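Local coordinates for protein B-129 (Sulfolobus virus 1, PDB 2WBT) that binds zinc through two C2H2-type zinc fingers, is essential for virus function and probably binds DNA, at residues A[36-39]-A[40-44]; A[59-62]-A[63-67]; A[82-86]-A[87-91]. One frame throughout, in Å; residues are numbered along the deposited sequence.

Contact 1 (A[36-39]-A[40-44])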
ATOM      1  N   THR A  36       6.688  16.857   8.171  1.00 32.44           N
ATOM      2  CA  THR A  36       6.958  16.564   9.577  1.00 32.19           C
ATOM      3  C   THR A  36       7.895  15.359   9.675  1.00 31.95           C
ATOM      4  O   THR A  36       7.949  14.546   8.750  1.00 31.93           O
ATOM      5  CB  THR A  36       5.663  16.247  10.357  1.00 32.19           C
ATOM      6  OG1 THR A  36       5.020  15.101   9.786  1.00 32.18           O
ATOM      7  CG2 THR A  36       4.708  17.434  10.324  1.00 32.18           C
ATOM      8  N   PRO A  37       8.645  15.241  10.789  1.00 31.66           N
ATOM      9  CA  PRO A  37       9.473  14.050  11.013  1.00 31.46           C
ATOM     10  C   PRO A  37       8.706  12.733  10.860  1.00 31.24           C
ATOM     11  O   PRO A  37       9.273  11.734  10.416  1.00 31.23           O
ATOM     12  CB  PRO A  37       9.944  14.222  12.460  1.00 31.48           C
ATOM     13  CG  PRO A  37       9.933  15.681  12.687  1.00 31.56           C
ATOM     14  CD  PRO A  37       8.782  16.216  11.887  1.00 31.65           C
ATOM     15  N   GLU A  38       7.427  12.746  11.230  1.00 30.98           N
ATOM     16  CA  GLU A  38       6.558  11.575  11.116  1.00 30.76           C
ATOM     17  C   GLU A  38       6.245  11.213   9.658  1.00 30.54           C
ATOM     18  O   GLU A  38       6.138  10.032   9.322  1.00 30.53           O
ATOM     19  CB  GLU A  38       5.262  11.810  11.907  1.00 30.77           C
ATOM     20  CG  GLU A  38       4.263  10.655  11.893  1.00 30.79           C
ATOM     21  CD  GLU A  38       4.889   9.325  12.256  1.00 30.81           C
ATOM     22  OE1 GLU A  38       5.408   9.197  13.386  1.00 30.81           O
ATOM     23  OE2 GLU A  38       4.852   8.409  11.408  1.00 30.81           O
ATOM     24  N   GLN A  39       6.101  12.223   8.802  1.00 30.26           N
ATOM     25  CA  GLN A  39       5.843  12.002   7.372  1.00 30.03           C
ATOM     26  C   GLN A  39       7.073  11.434   6.665  1.00 29.80           C
ATOM     27  O   GLN A  39       6.962  10.503   5.868  1.00 29.79           O
ATOM     28  CB  GLN A  39       5.407  13.302   6.695  1.00 30.03           C
ATOM     29  CG  GLN A  39       3.982  13.727   7.030  1.00 30.03           C
ATOM     30  CD  GLN A  39       3.669  15.152   6.603  1.00 30.03           C
ATOM     31  OE1 GLN A  39       4.511  16.044   6.706  1.00 30.03           O
ATOM     32  NE2 GLN A  39       2.447  15.372   6.131  1.00 30.02           N
ATOM     33  N   LYS A  40       8.236  12.008   6.959  1.00 29.52           N
ATOM     34  CA  LYS A  40       9.513  11.512   6.436  1.00 29.29           C
ATOM     35  C   LYS A  40       9.764  10.059   6.841  1.00 29.05           C
ATOM     36  O   LYS A  40      10.318   9.280   6.063  1.00 29.04           O
ATOM     37  CB  LYS A  40      10.670  12.391   6.921  1.00 29.29           C
ATOM     38  CG  LYS A  40      10.674  13.791   6.325  1.00 29.29           C
ATOM     39  CD  LYS A  40      11.612  14.720   7.077  1.00 29.29           C
ATOM     40  CE  LYS A  40      11.600  16.120   6.484  1.00 29.29           C
ATOM     41  NZ  LYS A  40      12.379  17.084   7.309  1.00 29.28           N
ATOM     42  N   ARG A  41       9.356   9.706   8.060  1.00 28.76           N
ATOM     43  CA  ARG A  41       9.485   8.335   8.559  1.00 28.52           C
ATOM     44  C   ARG A  41       8.648   7.360   7.726  1.00 28.25           C
ATOM     45  O   ARG A  41       9.119   6.282   7.362  1.00 28.23           O
ATOM     46  CB  ARG A  41       9.066   8.248  10.030  1.00 28.54           C
ATOM     47  CG  ARG A  41       9.496   6.946  10.697  1.00 28.64           C
ATOM     48  CD  ARG A  41       8.867   6.733  12.072  1.00 28.77           C
ATOM     49  NE  ARG A  41       7.409   6.586  12.035  1.00 28.89           N
ATOM     50  CZ  ARG A  41       6.751   5.536  11.541  1.00 29.01           C
ATOM     51  NH1 ARG A  41       7.399   4.507  11.001  1.00 29.04           N
ATOM     52  NH2 ARG A  41       5.422   5.516  11.575  1.00 29.04           N
ATOM     53  N   LEU A  42       7.406   7.748   7.441  1.00 27.91           N
ATOM     54  CA  LEU A  42       6.502   6.945   6.608  1.00 27.64           C
ATOM     55  C   LEU A  42       7.038   6.742   5.190  1.00 27.39           C
ATOM     56  O   LEU A  42       6.907   5.654   4.627  1.00 27.37           O
ATOM     57  CB  LEU A  42       5.114   7.593   6.535  1.00 27.63           C
ATOM     58  CG  LEU A  42       4.286   7.591   7.824  1.00 27.62           C
ATOM     59  CD1 LEU A  42       3.102   8.540   7.701  1.00 27.60           C
ATOM     60  CD2 LEU A  42       3.816   6.185   8.164  1.00 27.60           C
ATOM     61  N   ILE A  43       7.630   7.790   4.617  1.00 27.09           N
ATOM     62  CA  ILE A  43       8.209   7.712   3.272  1.00 26.86           C
ATOM     63  C   ILE A  43       9.355   6.702   3.236  1.00 26.65           C
ATOM     64  O   ILE A  43       9.491   5.936   2.283  1.00 26.63           O
ATOM     65  CB  ILE A  43       8.712   9.090   2.782  1.00 26.86           C
ATOM     66  CG1 ILE A  43       7.532  10.030   2.534  1.00 26.85           C
ATOM     67  CG2 ILE A  43       9.521   8.947   1.498  1.00 26.86           C
ATOM     68  CD1 ILE A  43       7.941  11.453   2.218  1.00 26.84           C
ATOM     69  N   ARG A  44      10.169   6.709   4.287  1.00 26.40           N
ATOM     70  CA  ARG A  44      11.266   5.753   4.435  1.00 26.21           C
ATOM     71  C   ARG A  44      10.740   4.328   4.607  1.00 26.04           C
ATOM     72  O   ARG A  44      11.249   3.394   3.987  1.00 26.03           O
ATOM     73  CB  ARG A  44      12.123   6.138   5.637  1.00 26.20           C
ATOM     74  CG  ARG A  44      13.491   5.474   5.695  1.00 26.19           C
ATOM     75  CD  ARG A  44      14.102   5.552   7.094  1.00 26.19           C
ATOM     76  NE  ARG A  44      13.773   6.791   7.804  1.00 26.19           N
ATOM     77  CZ  ARG A  44      14.304   7.170   8.963  1.00 26.19           C
ATOM     78  NH1 ARG A  44      15.217   6.421   9.575  1.00 26.19           N
ATOM     79  NH2 ARG A  44      13.920   8.317   9.512  1.00 26.19           N
TER
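The N-terminal end of helix 37-52, residues 36-44, opens with a capping box made by Thr36 and Gln39, beside the first helical bond, from Lys40 N to Thr36 O at 3.1 Å. Thr36 is the N-cap. Its OG1 accepts from Gln39 N at 3.2 Å, and its own backbone N gives a hydrogen bond to Gln39 OE1 at 2.7 Å. Arg41 N donates to Pro37 O at 3.1 Å. Ile43 N does the same with Gln39 O. The salt bridge of the contact joins Glu38 to Arg41. Bends at Glu38 chi2 and Arg41 chi3 bring carboxylate and guanidinium together. The two side chains lie side by side and point the same way. Glu38 OE2 offers its syn lone pair to Arg41 NH2 at 3.0 Å. A weaker bond runs from Arg41 NE to the same oxygen. The carboxylate and guanidinium planes stand 64° apart. On another side of the helix, Ile43 packs on Leu57 of the second subunit. Glu38 OE1 lies at the guanidinium edge, in plane, but both bonds go to OE2. The NH2 bond is bent (131° at the hydrogen), OE2 is tilted out of the guanidinium plane, and both residues are exposed, so the ion pair is probably modest in strength.

Contact 2 (A[59-62]-A[63-67])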
ATOM      1  N   GLU A  59       2.498  -3.550  -8.633  1.00 27.08           N
ATOM      2  CA  GLU A  59       1.133  -3.402  -8.117  1.00 27.11           C
ATOM      3  C   GLU A  59       0.814  -1.957  -7.703  1.00 27.14           C
ATOM      4  O   GLU A  59      -0.283  -1.678  -7.217  1.00 27.14           O
ATOM      5  CB  GLU A  59       0.943  -4.314  -6.900  1.00 27.12           C
ATOM      6  CG  GLU A  59       1.040  -5.807  -7.195  1.00 27.13           C
ATOM      7  CD  GLU A  59       1.134  -6.656  -5.935  1.00 27.14           C
ATOM      8  OE1 GLU A  59       0.794  -6.156  -4.840  1.00 27.15           O
ATOM      9  OE2 GLU A  59       1.549  -7.829  -6.041  1.00 27.14           O
ATOM     10  N   SER A  60       1.769  -1.050  -7.895  1.00 27.16           N
ATOM     11  CA  SER A  60       1.665   0.321  -7.380  1.00 27.18           C
ATOM     12  C   SER A  60       0.645   1.171  -8.135  1.00 27.20           C
ATOM     13  O   SER A  60      -0.114   1.926  -7.524  1.00 27.20           O
ATOM     14  CB  SER A  60       3.032   1.006  -7.418  1.00 27.18           C
ATOM     15  OG  SER A  60       3.938   0.385  -6.525  1.00 27.18           O
ATOM     16  N   SER A  61       0.650   1.055  -9.460  1.00 27.22           N
ATOM     17  CA  SER A  61      -0.338   1.723 -10.313  1.00 27.23           C
ATOM     18  C   SER A  61      -1.763   1.445  -9.832  1.00 27.25           C
ATOM     19  O   SER A  61      -2.602   2.345  -9.799  1.00 27.25           O
ATOM     20  CB  SER A  61      -0.195   1.255 -11.763  1.00 27.23           C
ATOM     21  OG  SER A  61      -0.947   2.075 -12.641  1.00 27.23           O
ATOM     22  N   TYR A  62      -2.019   0.195  -9.459  1.00 27.27           N
ATOM     23  CA  TYR A  62      -3.324  -0.216  -8.940  1.00 27.28           C
ATOM     24  C   TYR A  62      -3.633   0.430  -7.588  1.00 27.30           C
ATOM     25  O   TYR A  62      -4.748   0.899  -7.352  1.00 27.30           O
ATOM     26  CB  TYR A  62      -3.386  -1.740  -8.800  1.00 27.28           C
ATOM     27  CG  TYR A  62      -4.663  -2.228  -8.161  1.00 27.28           C
ATOM     28  CD1 TYR A  62      -5.791  -2.476  -8.931  1.00 27.28           C
ATOM     29  CD2 TYR A  62      -4.750  -2.425  -6.786  1.00 27.27           C
ATOM     30  CE1 TYR A  62      -6.972  -2.915  -8.353  1.00 27.27           C
ATOM     31  CE2 TYR A  62      -5.926  -2.863  -6.198  1.00 27.27           C
ATOM     32  CZ  TYR A  62      -7.034  -3.109  -6.986  1.00 27.27           C
ATOM     33  OH  TYR A  62      -8.204  -3.546  -6.409  1.00 27.27           O
ATOM     34  N   LEU A  63      -2.634   0.431  -6.711  1.00 27.30           N
ATOM     35  CA  LEU A  63      -2.767   0.936  -5.344  1.00 27.30           C
ATOM     36  C   LEU A  63      -3.122   2.426  -5.319  1.00 27.28           C
ATOM     37  O   LEU A  63      -4.017   2.840  -4.587  1.00 27.28           O
ATOM     38  CB  LEU A  63      -1.465   0.675  -4.577  1.00 27.31           C
ATOM     39  CG  LEU A  63      -1.466   0.834  -3.052  1.00 27.33           C
ATOM     40  CD1 LEU A  63      -0.552  -0.201  -2.394  1.00 27.33           C
ATOM     41  CD2 LEU A  63      -1.062   2.251  -2.647  1.00 27.33           C
ATOM     42  N   TYR A  64      -2.427   3.217  -6.130  1.00 27.23           N
ATOM     43  CA  TYR A  64      -2.668   4.665  -6.195  1.00 27.19           C
ATOM     44  C   TYR A  64      -3.902   5.045  -7.012  1.00 27.07           C
ATOM     45  O   TYR A  64      -4.449   6.137  -6.840  1.00 27.06           O
ATOM     46  CB  TYR A  64      -1.420   5.388  -6.708  1.00 27.22           C
ATOM     47  CG  TYR A  64      -0.355   5.470  -5.642  1.00 27.34           C
ATOM     48  CD1 TYR A  64      -0.527   6.296  -4.534  1.00 27.44           C
ATOM     49  CD2 TYR A  64       0.803   4.704  -5.717  1.00 27.44           C
ATOM     50  CE1 TYR A  64       0.432   6.370  -3.537  1.00 27.49           C
ATOM     51  CE2 TYR A  64       1.772   4.772  -4.723  1.00 27.49           C
ATOM     52  CZ  TYR A  64       1.580   5.606  -3.636  1.00 27.51           C
ATOM     53  OH  TYR A  64       2.536   5.680  -2.649  1.00 27.53           O
ATOM     54  N   ARG A  65      -4.340   4.147  -7.891  1.00 26.89           N
ATOM     55  CA  ARG A  65      -5.632   4.293  -8.563  1.00 26.75           C
ATOM     56  C   ARG A  65      -6.780   3.888  -7.634  1.00 26.50           C
ATOM     57  O   ARG A  65      -7.875   4.449  -7.719  1.00 26.49           O
ATOM     58  CB  ARG A  65      -5.666   3.477  -9.858  1.00 26.80           C
ATOM     59  CG  ARG A  65      -4.936   4.160 -11.009  1.00 26.98           C
ATOM     60  CD  ARG A  65      -4.967   3.353 -12.299  1.00 27.23           C
ATOM     61  NE  ARG A  65      -6.330   3.025 -12.724  1.00 27.44           N
ATOM     62  CZ  ARG A  65      -6.819   1.792 -12.881  1.00 27.64           C
ATOM     63  NH1 ARG A  65      -6.069   0.713 -12.666  1.00 27.70           N
ATOM     64  NH2 ARG A  65      -8.080   1.635 -13.271  1.00 27.70           N
ATOM     65  N   LEU A  66      -6.528   2.917  -6.756  1.00 26.19           N
ATOM     66  CA  LEU A  66      -7.488   2.536  -5.714  1.00 25.93           C
ATOM     67  C   LEU A  66      -7.731   3.704  -4.764  1.00 25.67           C
ATOM     68  O   LEU A  66      -8.877   4.053  -4.476  1.00 25.65           O
ATOM     69  CB  LEU A  66      -6.980   1.324  -4.919  1.00 25.94           C
ATOM     70  CG  LEU A  66      -7.762   0.929  -3.659  1.00 25.95           C
ATOM     71  CD1 LEU A  66      -9.229   0.681  -3.980  1.00 25.95           C
ATOM     72  CD2 LEU A  66      -7.139  -0.296  -3.012  1.00 25.95           C
ATOM     73  N   LEU A  67      -6.641   4.298  -4.286  1.00 25.33           N
ATOM     74  CA  LEU A  67      -6.702   5.412  -3.334  1.00 25.06           C
ATOM     75  C   LEU A  67      -7.359   6.651  -3.940  1.00 24.81           C
ATOM     76  O   LEU A  67      -8.137   7.336  -3.272  1.00 24.79           O
ATOM     77  CB  LEU A  67      -5.299   5.763  -2.830  1.00 25.06           C
ATOM     78  CG  LEU A  67      -4.564   4.662  -2.058  1.00 25.05           C
ATOM     79  CD1 LEU A  67      -3.122   5.065  -1.789  1.00 25.03           C
ATOM     80  CD2 LEU A  67      -5.281   4.334  -0.768  1.00 25.04           C
TER
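The Tyr62 side chain passes beside the backbone N of Leu63 and reaches Leu66. Its CB lies 3.1 Å from Leu63 N. CG sits anti to the backbone N (chi1 175°), and this brings CD2 to 3.6 Å from Leu63 N. Farther out, CE2 meets Leu66 CD2 at 4.3 Å, a loose apolar touch. At the tip, OH is hydrogen-bonded to Pro78 O, in the loop between the two cysteines of the first zinc site. The Tyr62 side chain also touches Leu81 and Pro104, so it lies where helix 60-72 meets the zinc-finger part of the chain. Helix 60-72 starts at Ser60, and i to i+4 backbone bonds hold its first two turns. Leu66 N donates to Tyr62 O at 2.8 Å, and Tyr64 N to Ser60 O at 3.0 Å. Another side of the helix faces the second subunit. There Tyr64 packs on Tyr64 of the second subunit, and Ser60 OG is hydrogen-bonded to Tyr64 OH of that subunit as well as to Leu56 O. Within the helix, Tyr64 CD2 lies 3.4 Å from Ser60 O. Arg65 runs its CB, CG and CD past Ser61 O, with CG at 3.2 Å, before the chain bends at chi3.

Contact 3 (A[82-86]-A[87-91])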
ATOM      1  N   MET A  82     -13.453   1.887 -10.237  0.50 21.18           N
ATOM      2  CA  MET A  82     -14.317   3.028 -10.560  0.50 20.96           C
ATOM      3  C   MET A  82     -15.303   3.294  -9.418  0.50 20.77           C
ATOM      4  O   MET A  82     -15.965   2.368  -8.942  0.50 20.75           O
ATOM      5  CB  MET A  82     -15.078   2.798 -11.869  0.50 20.95           C
ATOM      6  CG  MET A  82     -14.200   2.691 -13.122  0.50 20.94           C
ATOM      7  SD  MET A  82     -13.146   4.116 -13.481  0.50 20.94           S
ATOM      8  CE  MET A  82     -11.597   3.610 -12.743  0.50 20.94           C
ATOM      9  N   PRO A  83     -15.401   4.563  -8.974  1.00 20.57           N
ATOM     10  CA  PRO A  83     -16.287   4.946  -7.883  1.00 20.35           C
ATOM     11  C   PRO A  83     -17.748   4.974  -8.301  1.00 20.11           C
ATOM     12  O   PRO A  83     -18.057   5.287  -9.451  1.00 20.09           O
ATOM     13  CB  PRO A  83     -15.814   6.358  -7.504  1.00 20.34           C
ATOM     14  CG  PRO A  83     -14.865   6.787  -8.538  1.00 20.43           C
ATOM     15  CD  PRO A  83     -14.652   5.713  -9.514  1.00 20.55           C
ATOM     16  N   PHE A  84     -18.629   4.647  -7.363  1.00 19.87           N
ATOM     17  CA  PHE A  84     -20.066   4.692  -7.597  1.00 19.69           C
ATOM     18  C   PHE A  84     -20.763   5.496  -6.511  1.00 19.57           C
ATOM     19  O   PHE A  84     -20.245   5.650  -5.403  1.00 19.56           O
ATOM     20  CB  PHE A  84     -20.634   3.280  -7.688  1.00 19.67           C
ATOM     21  CG  PHE A  84     -20.292   2.592  -8.970  1.00 19.60           C
ATOM     22  CD1 PHE A  84     -21.123   2.709 -10.076  1.00 19.56           C
ATOM     23  CD2 PHE A  84     -19.124   1.854  -9.086  1.00 19.56           C
ATOM     24  CE1 PHE A  84     -20.804   2.086 -11.268  1.00 19.54           C
ATOM     25  CE2 PHE A  84     -18.799   1.227 -10.274  1.00 19.54           C
ATOM     26  CZ  PHE A  84     -19.642   1.345 -11.366  1.00 19.53           C
ATOM     27  N   SER A  85     -21.941   6.009  -6.847  1.00 19.44           N
ATOM     28  CA  SER A  85     -22.668   6.939  -5.982  1.00 19.36           C
ATOM     29  C   SER A  85     -23.083   6.305  -4.655  1.00 19.31           C
ATOM     30  O   SER A  85     -23.080   6.966  -3.615  1.00 19.30           O
ATOM     31  CB  SER A  85     -23.909   7.472  -6.706  1.00 19.35           C
ATOM     32  OG  SER A  85     -24.868   6.446  -6.907  1.00 19.34           O
ATOM     33  N   SER A  86     -23.437   5.024  -4.707  1.00 19.26           N
ATOM     34  CA  SER A  86     -23.911   4.292  -3.535  1.00 19.23           C
ATOM     35  C   SER A  86     -23.507   2.824  -3.616  1.00 19.23           C
ATOM     36  O   SER A  86     -22.956   2.374  -4.623  1.00 19.23           O
ATOM     37  CB  SER A  86     -25.433   4.409  -3.425  1.00 19.23           C
ATOM     38  OG  SER A  86     -26.067   3.983  -4.620  1.00 19.22           O
ATOM     39  N   SER A  87     -23.778   2.086  -2.544  1.00 19.24           N
ATOM     40  CA  SER A  87     -23.533   0.643  -2.511  1.00 19.26           C
ATOM     41  C   SER A  87     -24.485  -0.096  -3.451  1.00 19.31           C
ATOM     42  O   SER A  87     -24.120  -1.115  -4.037  1.00 19.31           O
ATOM     43  CB  SER A  87     -23.693   0.100  -1.088  1.00 19.26           C
ATOM     44  OG  SER A  87     -25.000   0.335  -0.593  1.00 19.26           O
ATOM     45  N   VAL A  88     -25.702   0.426  -3.583  1.00 19.39           N
ATOM     46  CA  VAL A  88     -26.723  -0.158  -4.458  1.00 19.47           C
ATOM     47  C   VAL A  88     -26.307  -0.104  -5.931  1.00 19.59           C
ATOM     48  O   VAL A  88     -26.469  -1.082  -6.663  1.00 19.58           O
ATOM     49  CB  VAL A  88     -28.086   0.554  -4.286  1.00 19.46           C
ATOM     50  CG1 VAL A  88     -29.109   0.011  -5.277  1.00 19.45           C
ATOM     51  CG2 VAL A  88     -28.593   0.397  -2.858  1.00 19.45           C
ATOM     52  N   SER A  89     -25.775   1.041  -6.354  1.00 19.76           N
ATOM     53  CA  SER A  89     -25.295   1.213  -7.729  1.00 19.91           C
ATOM     54  C   SER A  89     -23.978   0.471  -7.970  1.00 20.13           C
ATOM     55  O   SER A  89     -23.693   0.054  -9.095  1.00 20.13           O
ATOM     56  CB  SER A  89     -25.127   2.699  -8.056  1.00 19.90           C
ATOM     57  OG  SER A  89     -24.174   3.310  -7.206  1.00 19.89           O
ATOM     58  N   LEU A  90     -23.180   0.318  -6.914  1.00 20.42           N
ATOM     59  CA  LEU A  90     -21.923  -0.431  -6.985  1.00 20.68           C
ATOM     60  C   LEU A  90     -22.158  -1.913  -7.269  1.00 21.01           C
ATOM     61  O   LEU A  90     -21.467  -2.500  -8.101  1.00 21.02           O
ATOM     62  CB  LEU A  90     -21.123  -0.272  -5.686  1.00 20.66           C
ATOM     63  CG  LEU A  90     -19.911  -1.197  -5.499  1.00 20.62           C
ATOM     64  CD1 LEU A  90     -18.832  -0.876  -6.524  1.00 20.60           C
ATOM     65  CD2 LEU A  90     -19.364  -1.071  -4.085  1.00 20.60           C
ATOM     66  N   LYS A  91     -23.116  -2.521  -6.570  1.00 21.45           N
ATOM     67  CA  LYS A  91     -23.393  -3.950  -6.763  1.00 21.83           C
ATOM     68  C   LYS A  91     -24.351  -4.228  -7.922  1.00 22.26           C
ATOM     69  O   LYS A  91     -24.491  -5.379  -8.336  1.00 22.28           O
ATOM     70  CB  LYS A  91     -23.865  -4.625  -5.472  1.00 21.81           C
ATOM     71  CG  LYS A  91     -25.220  -4.198  -4.943  1.00 21.79           C
ATOM     72  CD  LYS A  91     -25.466  -4.815  -3.571  1.00 21.78           C
ATOM     73  CE  LYS A  91     -24.658  -4.121  -2.478  1.00 21.78           C
ATOM     74  NZ  LYS A  91     -24.737  -4.850  -1.181  1.00 21.78           N
TER
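Phe84 holds CG anti to its carbonyl carbon (chi1 -74°), and Leu90 holds CG anti to its backbone N (chi1 169°). With these torsions the ring and the leucine branch cross at about a right angle. Both belong to the first C2H2-type zinc finger, in which Glu98 takes the place of the second histidine ligand. Phe84 lies on the second strand of its short hairpin, and Leu90 on the helix 87-96 that follows. Phe84 CD2 meets Leu90 CD1 at 3.8 Å. The other flank of the ring, at CD1, passes 3.8 Å from Ser89 O. The same ring meets that of His93, a zinc ligand, with the planes about 35° apart, and the Phe84 side chain is about 5 Å from the zinc ion. Leu90 also touches Cys77, another ligand, and Phe75 of the first strand. These contacts form the small hydrophobic core that holds hairpin and helix together beside the metal, as in classical zinc fingers.

Ser85 and Ser86 link the strand to the helix, and Ser89 lies in its first turn. Ser86 is the N-cap residue of the helix, and its carbonyl starts the helical bonding by accepting Leu90 N at 3.1 Å. Ser89 OG gives a hydrogen bond to Ser86 O at 3.0 Å. Two donors therefore grip this one oxygen. Both reach it from the same face of its carbonyl plane, Leu90 N tilted from that plane and Ser89 OG well above it. Ser85 OG lies 3.2 Å from Ser89 OG, and Ser86 OG 3.4 Å from Ser89 N. Phe84 CB lies 3.6 Å from Ser89 OG.

The contacts follow one another along the chain. Contact 1 opens helix 37-52, contact 2 opens the next helix, 60-72, and contact 3 joins strand 83-84 to helix 87-96 in the first zinc finger. The centres of contacts 1 and 2 are about 20 Å apart, those of 2 and 3 about 19 Å, and those of 1 and 3 about 34 Å. Contacts 1 and 2 both touch the second subunit, whereas contact 3 meets no other chain of the assembly. Contact 2 reaches the first finger through Tyr62, which meets Pro78 and Leu81. Helix 60-72 touches both the second subunit and the zinc-finger part, so it probably connects the two.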